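Local atomic coordinates of acyl-CoA dehydrogenase (Mycobacterium thermoresistibile, PDB entry 3NF4), a protein that probably catalyses the FAD-dependent alpha,beta-dehydrogenation of acyl-CoA thioesters, as other acyl-CoA dehydrogenases do. Residues Q129-L135 with A173-F179; K164-G170 with V215-A220. All coordinates share one frame; numbering follows the deposited sequence.

Contact 1: Q129-L135 with A173-F179. With FAD (flavin-adenine dinucleotide), chain C.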
loop_
_atom_site.group_PDB
_atom_site.type_symbol
_atom_site.label_atom_id
_atom_site.label_comp_id
_atom_site.label_asym_id
_atom_site.label_seq_id
_atom_site.Cartn_x
_atom_site.Cartn_y
_atom_site.Cartn_z
ATOM N N GLN A 129 -33.232 0.700 29.305
ATOM C CA GLN A 129 -31.951 0.883 29.989
ATOM C C GLN A 129 -30.748 1.030 29.011
ATOM O O GLN A 129 -30.848 0.664 27.827
ATOM C CB GLN A 129 -31.724 -0.243 31.013
ATOM C CG GLN A 129 -32.594 -0.158 32.281
ATOM C CD GLN A 129 -32.227 -1.198 33.353
ATOM O OE1 GLN A 129 -31.063 -1.586 33.500
ATOM N NE2 GLN A 129 -33.225 -1.639 34.114
ATOM N N ILE A 130 -29.636 1.596 29.503
ATOM C CA ILE A 130 -28.387 1.703 28.723
ATOM C C ILE A 130 -27.198 1.267 29.572
ATOM O O ILE A 130 -27.013 1.766 30.694
ATOM C CB ILE A 130 -28.103 3.133 28.210
ATOM C CG1 ILE A 130 -29.340 3.754 27.562
ATOM C CG2 ILE A 130 -27.021 3.092 27.164
ATOM C CD1 ILE A 130 -29.491 5.253 27.823
ATOM N N GLY A 131 -26.410 0.332 29.030
ATOM C CA GLY A 131 -25.222 -0.183 29.691
ATOM C C GLY A 131 -23.892 0.399 29.215
ATOM O O GLY A 131 -23.737 0.822 28.061
ATOM N N ALA A 132 -22.929 0.426 30.126
ATOM C CA ALA A 132 -21.584 0.833 29.788
ATOM C C ALA A 132 -20.592 -0.183 30.352
ATOM O O ALA A 132 -20.940 -0.994 31.235
ATOM C CB ALA A 132 -21.290 2.242 30.286
ATOM N N TYR A 133 -19.374 -0.140 29.822
ATOM C CA TYR A 133 -18.358 -1.155 30.054
ATOM C C TYR A 133 -17.064 -0.406 30.443
ATOM O O TYR A 133 -16.638 0.499 29.708
ATOM C CB TYR A 133 -18.197 -1.946 28.754
ATOM C CG TYR A 133 -17.359 -3.207 28.811
ATOM C CD1 TYR A 133 -17.915 -4.418 29.203
ATOM C CD2 TYR A 133 -16.021 -3.200 28.402
ATOM C CE1 TYR A 133 -17.157 -5.593 29.244
ATOM C CE2 TYR A 133 -15.251 -4.376 28.428
ATOM C CZ TYR A 133 -15.834 -5.566 28.855
ATOM O OH TYR A 133 -15.100 -6.728 28.888
ATOM N N SER A 134 -16.460 -0.778 31.583
ATOM C CA SER A 134 -15.346 -0.030 32.178
ATOM C C SER A 134 -14.107 -0.850 32.543
ATOM O O SER A 134 -14.077 -1.537 33.584
ATOM C CB SER A 134 -15.823 0.726 33.417
ATOM O OG SER A 134 -14.780 1.551 33.896
ATOM N N LEU A 135 -13.063 -0.734 31.722
ATOM C CA LEU A 135 -11.876 -1.570 31.879
ATOM C C LEU A 135 -10.580 -0.757 31.852
ATOM O O LEU A 135 -9.719 -0.930 32.718
ATOM C CB LEU A 135 -11.874 -2.702 30.829
ATOM C CG LEU A 135 -10.729 -3.721 30.747
ATOM C CD1 LEU A 135 -10.965 -4.885 31.667
ATOM C CD2 LEU A 135 -10.537 -4.259 29.330
ATOM N N ALA A 173 -25.244 6.283 31.712
ATOM C CA ALA A 173 -25.716 4.893 31.654
ATOM C C ALA A 173 -26.441 4.552 32.934
ATOM O O ALA A 173 -26.237 5.214 33.957
ATOM C CB ALA A 173 -24.563 3.921 31.431
ATOM N N ASP A 174 -27.264 3.512 32.880
ATOM C CA ASP A 174 -28.034 3.081 34.038
ATOM C C ASP A 174 -27.267 2.092 34.903
ATOM O O ASP A 174 -27.553 1.968 36.094
ATOM C CB ASP A 174 -29.390 2.493 33.613
ATOM C CG ASP A 174 -30.195 3.447 32.726
ATOM O OD1 ASP A 174 -30.393 4.623 33.083
ATOM O OD2 ASP A 174 -30.644 3.015 31.655
ATOM N N PHE A 175 -26.299 1.402 34.294
ATOM C CA PHE A 175 -25.447 0.427 34.968
ATOM C C PHE A 175 -24.074 0.349 34.303
ATOM O O PHE A 175 -23.921 0.668 33.112
ATOM C CB PHE A 175 -26.111 -0.964 35.042
ATOM C CG PHE A 175 -26.386 -1.605 33.689
ATOM C CD1 PHE A 175 -25.474 -2.491 33.127
ATOM C CD2 PHE A 175 -27.562 -1.334 32.990
ATOM C CE1 PHE A 175 -25.726 -3.091 31.884
ATOM C CE2 PHE A 175 -27.817 -1.928 31.742
ATOM C CZ PHE A 175 -26.901 -2.812 31.197
ATOM N N TYR A 176 -23.084 -0.081 35.087
ATOM C CA TYR A 176 -21.701 -0.129 34.653
ATOM C C TYR A 176 -21.096 -1.494 34.946
ATOM O O TYR A 176 -21.192 -1.991 36.067
ATOM C CB TYR A 176 -20.874 0.975 35.343
ATOM C CG TYR A 176 -21.297 2.373 34.954
ATOM C CD1 TYR A 176 -20.671 3.050 33.906
ATOM C CD2 TYR A 176 -22.354 3.010 35.606
ATOM C CE1 TYR A 176 -21.077 4.336 33.541
ATOM C CE2 TYR A 176 -22.774 4.293 35.244
ATOM C CZ TYR A 176 -22.137 4.945 34.216
ATOM O OH TYR A 176 -22.551 6.205 33.865
ATOM N N THR A 177 -20.465 -2.095 33.944
ATOM C CA THR A 177 -19.670 -3.282 34.168
ATOM C C THR A 177 -18.229 -2.860 34.470
ATOM O O THR A 177 -17.532 -2.363 33.584
ATOM C CB THR A 177 -19.763 -4.233 32.958
ATOM O OG1 THR A 177 -21.090 -4.766 32.883
ATOM C CG2 THR A 177 -18.805 -5.385 33.084
ATOM N N LEU A 178 -17.795 -3.084 35.717
ATOM C CA LEU A 178 -16.493 -2.654 36.240
ATOM C C LEU A 178 -15.466 -3.783 36.407
ATOM O O LEU A 178 -15.829 -4.911 36.762
ATOM C CB LEU A 178 -16.707 -1.986 37.605
ATOM C CG LEU A 178 -15.509 -1.500 38.436
ATOM C CD1 LEU A 178 -14.702 -0.366 37.725
ATOM C CD2 LEU A 178 -15.958 -1.086 39.846
ATOM N N PHE A 179 -14.184 -3.470 36.188
ATOM C CA PHE A 179 -13.083 -4.395 36.495
ATOM C C PHE A 179 -12.104 -3.772 37.490
ATOM O O PHE A 179 -11.490 -2.760 37.181
ATOM C CB PHE A 179 -12.358 -4.837 35.214
ATOM C CG PHE A 179 -13.223 -5.657 34.282
ATOM C CD1 PHE A 179 -13.284 -7.046 34.407
ATOM C CD2 PHE A 179 -13.992 -5.045 33.296
ATOM C CE1 PHE A 179 -14.100 -7.814 33.554
ATOM C CE2 PHE A 179 -14.799 -5.800 32.445
ATOM C CZ PHE A 179 -14.853 -7.187 32.575
HETATM P PA FAD C . -1.449 2.633 24.328
HETATM O O1A FAD C . -1.675 1.272 24.926
HETATM O O2A FAD C . -0.681 3.632 25.152
HETATM O O5B FAD C . -0.668 2.458 22.926
HETATM C C5B FAD C . -0.035 3.521 22.218
HETATM C C4B FAD C . 0.605 2.969 20.935
HETATM O O4B FAD C . 1.554 1.915 21.208
HETATM C C3B FAD C . -0.446 2.386 19.999
HETATM O O3B FAD C . -0.125 2.755 18.660
HETATM C C2B FAD C . -0.296 0.880 20.145
HETATM O O2B FAD C . -0.761 0.169 18.976
HETATM C C1B FAD C . 1.197 0.720 20.491
HETATM N N9A FAD C . 1.364 -0.515 21.296
HETATM C C8A FAD C . 0.914 -0.721 22.569
HETATM N N7A FAD C . 1.219 -1.984 22.940
HETATM C C5A FAD C . 1.864 -2.566 21.902
HETATM C C6A FAD C . 2.417 -3.827 21.700
HETATM N N6A FAD C . 2.343 -4.759 22.682
HETATM N N1A FAD C . 3.026 -4.114 20.508
HETATM C C2A FAD C . 3.094 -3.193 19.526
HETATM N N3A FAD C . 2.554 -1.975 19.701
HETATM C C4A FAD C . 1.944 -1.641 20.866
HETATM N N1 FAD C . -12.072 1.496 26.917
HETATM C C2 FAD C . -12.962 0.745 27.634
HETATM O O2 FAD C . -12.561 -0.168 28.403
HETATM N N3 FAD C . -14.298 0.971 27.525
HETATM C C4 FAD C . -14.782 1.939 26.704
HETATM O O4 FAD C . -16.026 2.116 26.638
HETATM C C4X FAD C . -13.884 2.719 25.951
HETATM N N5 FAD C . -14.343 3.704 25.133
HETATM C C5X FAD C . -13.455 4.464 24.439
HETATM C C6 FAD C . -13.925 5.478 23.602
HETATM C C7 FAD C . -13.038 6.275 22.877
HETATM C C7M FAD C . -13.590 7.362 21.985
HETATM C C8 FAD C . -11.664 6.037 23.003
HETATM C C8M FAD C . -10.613 6.831 22.269
HETATM C C9 FAD C . -11.203 5.021 23.835
HETATM C C9A FAD C . -12.076 4.223 24.559
HETATM N N10 FAD C . -11.596 3.237 25.362
HETATM C C10 FAD C . -12.491 2.488 26.077
HETATM C "C1'" FAD C . -10.126 2.992 25.491
HETATM C "C2'" FAD C . -9.461 2.330 24.255
HETATM O "O2'" FAD C . -9.869 0.950 24.160
HETATM C "C3'" FAD C . -7.916 2.523 24.236
HETATM O "O3'" FAD C . -7.658 3.920 24.043
HETATM C "C4'" FAD C . -7.108 1.748 23.169
HETATM O "O4'" FAD C . -7.486 0.360 23.116
HETATM C "C5'" FAD C . -5.561 1.822 23.268
HETATM O "O5'" FAD C . -4.966 2.035 24.572
HETATM P P FAD C . -4.129 3.392 24.890
HETATM O O1P FAD C . -4.978 4.584 24.485
HETATM O O2P FAD C . -3.595 3.364 26.295
HETATM O O3P FAD C . -2.875 3.262 23.866
#
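Phe175 turns its CG between its own backbone N and carbonyl carbon (chi1 63°), which lays the ring across Gly131. Gly131 CA sits over one ring face, 3.7 Å from the centroid, as a CH-pi contact. At the other end, Tyr133 holds CG anti to its backbone N (chi1 -170°), which sets its ring beside that of Phe179. The two rings form an offset edge-to-face pair. The edge of Phe179 points to the face of Tyr133, with centroids 5.6 Å apart. Leu135 CD1 lies over a face of the Phe179 ring, 3.4 Å from Phe179 CD2. On the side of the sheet away from these rings, Ala132 CB packs against Tyr176 CD1.

Strands 131-134 and 175-181 run parallel. In their backbone ladder Ala132 N donates to Phe175 O and Thr177 N to Ala132 O; then Ser134 N donates to Thr177 O, and Phe179 N to Ser134 O. Asp174 closes the start of the pair. Its N donates to Ile130 O, and its OD2 accepts from Ile130 N at 2.8 Å. That carboxylate oxygen is met on its anti side, 32° out of plane.

Tyr133 O accepts from FAD N3 at 3.2 Å, and Leu135 N gives a weak bond to FAD O2. The edge strand and the residue just after it turn backbone groups to the pyrimidine end of the flavin, Tyr133 O more firmly than Leu135 N; this could modestly polarise the ring.

Contact 2: K164-G170 with V215-A220. With FAD (flavin-adenine dinucleotide), chain C.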
loop_
_atom_site.group_PDB
_atom_site.type_symbol
_atom_site.label_atom_id
_atom_site.label_comp_id
_atom_site.label_asym_id
_atom_site.label_seq_id
_atom_site.Cartn_x
_atom_site.Cartn_y
_atom_site.Cartn_z
ATOM N N LYS A 164 -10.789 5.225 36.608
ATOM C CA LYS A 164 -10.977 4.558 35.298
ATOM C C LYS A 164 -11.111 5.609 34.173
ATOM O O LYS A 164 -11.436 6.770 34.444
ATOM C CB LYS A 164 -12.230 3.675 35.326
ATOM C CG LYS A 164 -12.116 2.410 36.176
ATOM C CD LYS A 164 -11.133 1.441 35.527
ATOM C CE LYS A 164 -11.332 0.022 35.978
ATOM N NZ LYS A 164 -10.184 -0.883 35.661
ATOM N N SER A 165 -10.881 5.219 32.917
ATOM C CA SER A 165 -10.946 6.193 31.817
ATOM C C SER A 165 -11.591 5.689 30.526
ATOM O O SER A 165 -11.861 4.496 30.359
ATOM C CB SER A 165 -9.573 6.802 31.542
ATOM O OG SER A 165 -8.616 5.799 31.350
ATOM N N TRP A 166 -11.860 6.617 29.620
ATOM C CA TRP A 166 -12.432 6.306 28.309
ATOM C C TRP A 166 -13.737 5.526 28.412
ATOM O O TRP A 166 -13.884 4.533 27.752
ATOM C CB TRP A 166 -11.447 5.525 27.425
ATOM C CG TRP A 166 -10.032 6.106 27.325
ATOM C CD1 TRP A 166 -8.872 5.534 27.794
ATOM C CD2 TRP A 166 -9.637 7.347 26.716
ATOM N NE1 TRP A 166 -7.801 6.347 27.536
ATOM C CE2 TRP A 166 -8.235 7.465 26.879
ATOM C CE3 TRP A 166 -10.331 8.371 26.061
ATOM C CZ2 TRP A 166 -7.509 8.565 26.401
ATOM C CZ3 TRP A 166 -9.607 9.478 25.583
ATOM C CH2 TRP A 166 -8.210 9.562 25.757
ATOM N N ILE A 167 -14.679 5.972 29.239
ATOM C CA ILE A 167 -15.955 5.268 29.365
ATOM C C ILE A 167 -17.011 5.863 28.429
ATOM O O ILE A 167 -17.530 6.950 28.675
ATOM C CB ILE A 167 -16.454 5.265 30.844
ATOM C CG1 ILE A 167 -15.385 4.636 31.769
ATOM C CG2 ILE A 167 -17.847 4.593 30.978
ATOM C CD1 ILE A 167 -15.669 4.757 33.235
ATOM N N THR A 168 -17.314 5.139 27.352
ATOM C CA THR A 168 -18.426 5.440 26.444
ATOM C C THR A 168 -19.779 5.436 27.159
ATOM O O THR A 168 -20.142 4.450 27.809
ATOM C CB THR A 168 -18.488 4.387 25.332
ATOM O OG1 THR A 168 -17.290 4.470 24.548
ATOM C CG2 THR A 168 -19.723 4.587 24.447
ATOM N N HIS A 169 -20.524 6.533 27.013
ATOM C CA HIS A 169 -21.762 6.752 27.759
ATOM C C HIS A 169 -21.498 7.070 29.250
ATOM O O HIS A 169 -22.407 7.038 30.078
ATOM C CB HIS A 169 -22.719 5.563 27.585
ATOM C CG HIS A 169 -23.947 5.885 26.791
ATOM N ND1 HIS A 169 -24.455 5.041 25.825
ATOM C CD2 HIS A 169 -24.769 6.961 26.820
ATOM C CE1 HIS A 169 -25.536 5.587 25.292
ATOM N NE2 HIS A 169 -25.750 6.750 25.879
ATOM N N GLY A 170 -20.242 7.374 29.578
ATOM C CA GLY A 170 -19.849 7.784 30.930
ATOM C C GLY A 170 -20.691 8.928 31.479
ATOM O O GLY A 170 -20.766 9.998 30.879
ATOM N N VAL A 215 -22.495 11.038 21.860
ATOM C CA VAL A 215 -22.493 10.223 23.064
ATOM C C VAL A 215 -21.144 10.528 23.756
ATOM O O VAL A 215 -20.096 10.370 23.127
ATOM C CB VAL A 215 -22.545 8.719 22.693
ATOM C CG1 VAL A 215 -22.475 7.843 23.921
ATOM C CG2 VAL A 215 -23.796 8.382 21.889
ATOM N N PRO A 216 -21.165 10.936 25.044
ATOM C CA PRO A 216 -19.912 11.378 25.672
ATOM C C PRO A 216 -18.984 10.224 26.101
ATOM O O PRO A 216 -19.445 9.126 26.400
ATOM C CB PRO A 216 -20.399 12.169 26.900
ATOM C CG PRO A 216 -21.727 11.519 27.274
ATOM C CD PRO A 216 -22.262 10.807 26.028
ATOM N N THR A 217 -17.686 10.509 26.135
ATOM C CA THR A 217 -16.660 9.610 26.637
ATOM C C THR A 217 -16.021 10.273 27.877
ATOM O O THR A 217 -15.481 11.374 27.785
ATOM C CB THR A 217 -15.580 9.360 25.515
ATOM O OG1 THR A 217 -16.213 8.838 24.329
ATOM C CG2 THR A 217 -14.502 8.382 25.981
ATOM N N THR A 218 -16.076 9.623 29.036
ATOM C CA THR A 218 -15.605 10.276 30.286
ATOM C C THR A 218 -14.767 9.364 31.190
ATOM O O THR A 218 -14.812 8.132 31.060
ATOM C CB THR A 218 -16.786 10.847 31.170
ATOM O OG1 THR A 218 -17.387 9.788 31.943
ATOM C CG2 THR A 218 -17.875 11.588 30.329
ATOM N N SER A 219 -14.036 9.972 32.127
ATOM C CA SER A 219 -13.376 9.221 33.194
ATOM C C SER A 219 -14.286 8.985 34.417
ATOM O O SER A 219 -15.371 9.582 34.518
ATOM C CB SER A 219 -12.062 9.906 33.592
ATOM O OG SER A 219 -12.306 11.073 34.354
ATOM N N ALA A 220 -13.868 8.096 35.325
ATOM C CA ALA A 220 -14.608 7.853 36.583
ATOM C C ALA A 220 -13.725 7.824 37.830
ATOM O O ALA A 220 -12.554 7.446 37.778
ATOM C CB ALA A 220 -15.469 6.563 36.506
HETATM P PA FAD C . -1.449 2.633 24.328
HETATM O O1A FAD C . -1.675 1.272 24.926
HETATM O O2A FAD C . -0.681 3.632 25.152
HETATM O O5B FAD C . -0.668 2.458 22.926
HETATM C C5B FAD C . -0.035 3.521 22.218
HETATM C C4B FAD C . 0.605 2.969 20.935
HETATM O O4B FAD C . 1.554 1.915 21.208
HETATM C C3B FAD C . -0.446 2.386 19.999
HETATM O O3B FAD C . -0.125 2.755 18.660
HETATM C C2B FAD C . -0.296 0.880 20.145
HETATM O O2B FAD C . -0.761 0.169 18.976
HETATM C C1B FAD C . 1.197 0.720 20.491
HETATM N N9A FAD C . 1.364 -0.515 21.296
HETATM C C8A FAD C . 0.914 -0.721 22.569
HETATM N N7A FAD C . 1.219 -1.984 22.940
HETATM C C5A FAD C . 1.864 -2.566 21.902
HETATM C C6A FAD C . 2.417 -3.827 21.700
HETATM N N6A FAD C . 2.343 -4.759 22.682
HETATM N N1A FAD C . 3.026 -4.114 20.508
HETATM C C2A FAD C . 3.094 -3.193 19.526
HETATM N N3A FAD C . 2.554 -1.975 19.701
HETATM C C4A FAD C . 1.944 -1.641 20.866
HETATM N N1 FAD C . -12.072 1.496 26.917
HETATM C C2 FAD C . -12.962 0.745 27.634
HETATM O O2 FAD C . -12.561 -0.168 28.403
HETATM N N3 FAD C . -14.298 0.971 27.525
HETATM C C4 FAD C . -14.782 1.939 26.704
HETATM O O4 FAD C . -16.026 2.116 26.638
HETATM C C4X FAD C . -13.884 2.719 25.951
HETATM N N5 FAD C . -14.343 3.704 25.133
HETATM C C5X FAD C . -13.455 4.464 24.439
HETATM C C6 FAD C . -13.925 5.478 23.602
HETATM C C7 FAD C . -13.038 6.275 22.877
HETATM C C7M FAD C . -13.590 7.362 21.985
HETATM C C8 FAD C . -11.664 6.037 23.003
HETATM C C8M FAD C . -10.613 6.831 22.269
HETATM C C9 FAD C . -11.203 5.021 23.835
HETATM C C9A FAD C . -12.076 4.223 24.559
HETATM N N10 FAD C . -11.596 3.237 25.362
HETATM C C10 FAD C . -12.491 2.488 26.077
HETATM C "C1'" FAD C . -10.126 2.992 25.491
HETATM C "C2'" FAD C . -9.461 2.330 24.255
HETATM O "O2'" FAD C . -9.869 0.950 24.160
HETATM C "C3'" FAD C . -7.916 2.523 24.236
HETATM O "O3'" FAD C . -7.658 3.920 24.043
HETATM C "C4'" FAD C . -7.108 1.748 23.169
HETATM O "O4'" FAD C . -7.486 0.360 23.116
HETATM C "C5'" FAD C . -5.561 1.822 23.268
HETATM O "O5'" FAD C . -4.966 2.035 24.572
HETATM P P FAD C . -4.129 3.392 24.890
HETATM O O1P FAD C . -4.978 4.584 24.485
HETATM O O2P FAD C . -3.595 3.364 26.295
HETATM O O3P FAD C . -2.875 3.262 23.866
#
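Backbone hydrogen bonds join Lys164 and Ala220 in both directions, and Ile167 and Thr218 likewise. The register slips by one residue between these antiparallel pairs, a beta bulge. Ile167 O takes Thr218 N and Gly170 N from opposite faces of its plane. The second bond closes a type II turn, and His169 N reaches Pro216 O at 2.9 Å. The His169 side chain makes a hydrogen bond from NE2 to Tyr48 OH.

Apolar and CH-pi contacts add to the bonds. Val215 CG1 stands over the centre of the His169 ring, 3.7 Å from the centroid, as a CH-pi contact. Ile167 CD1 meets Ala220 CB at 3.7 Å. Thr217 CG2 comes in at the edge of the Trp166 ring.

FAD is met by Trp166 and Thr168 of strand 157-168. Thr168 OG1 is anti to its carbonyl carbon (chi1 -64°) and donates to flavin N5 at 3.1 Å. Thr168 N adds a weak bond to FAD O4. FAD O3' lies over one face of the Trp166 indole, toward its rim, while Trp166 CB meets the flavin near N10. Gly348 of the second subunit packs on Trp166.

This tryptophan and threonine match the flavin site of the acyl-CoA dehydrogenase family, where the middle beta domain holds the isoalloxazine.

The two contacts belong to different sheets of the middle domain, with centres about 10 Å apart. Strand 157-168 of contact 2 is followed in the chain, after a turn and loop, by strand 175-181 of contact 1. Lys164 joins them: its NZ lies 3.0 Å from Leu135 O, a probable hydrogen bond, and 2.7 Å from Phe179 O, and also forms a salt bridge with Glu137. Ser134 OG packs on Ile167 CD1 at 3.4 Å, and Ile130 CG2 on His169 CE1 at 3.5 Å. Both contacts serve one flavin. Contact 1 meets it at its pyrimidine edge and contact 2 near N5, the bonds to O2 and O4 being weak. Arg276 and Gln344 of the second subunit also bond to the FAD.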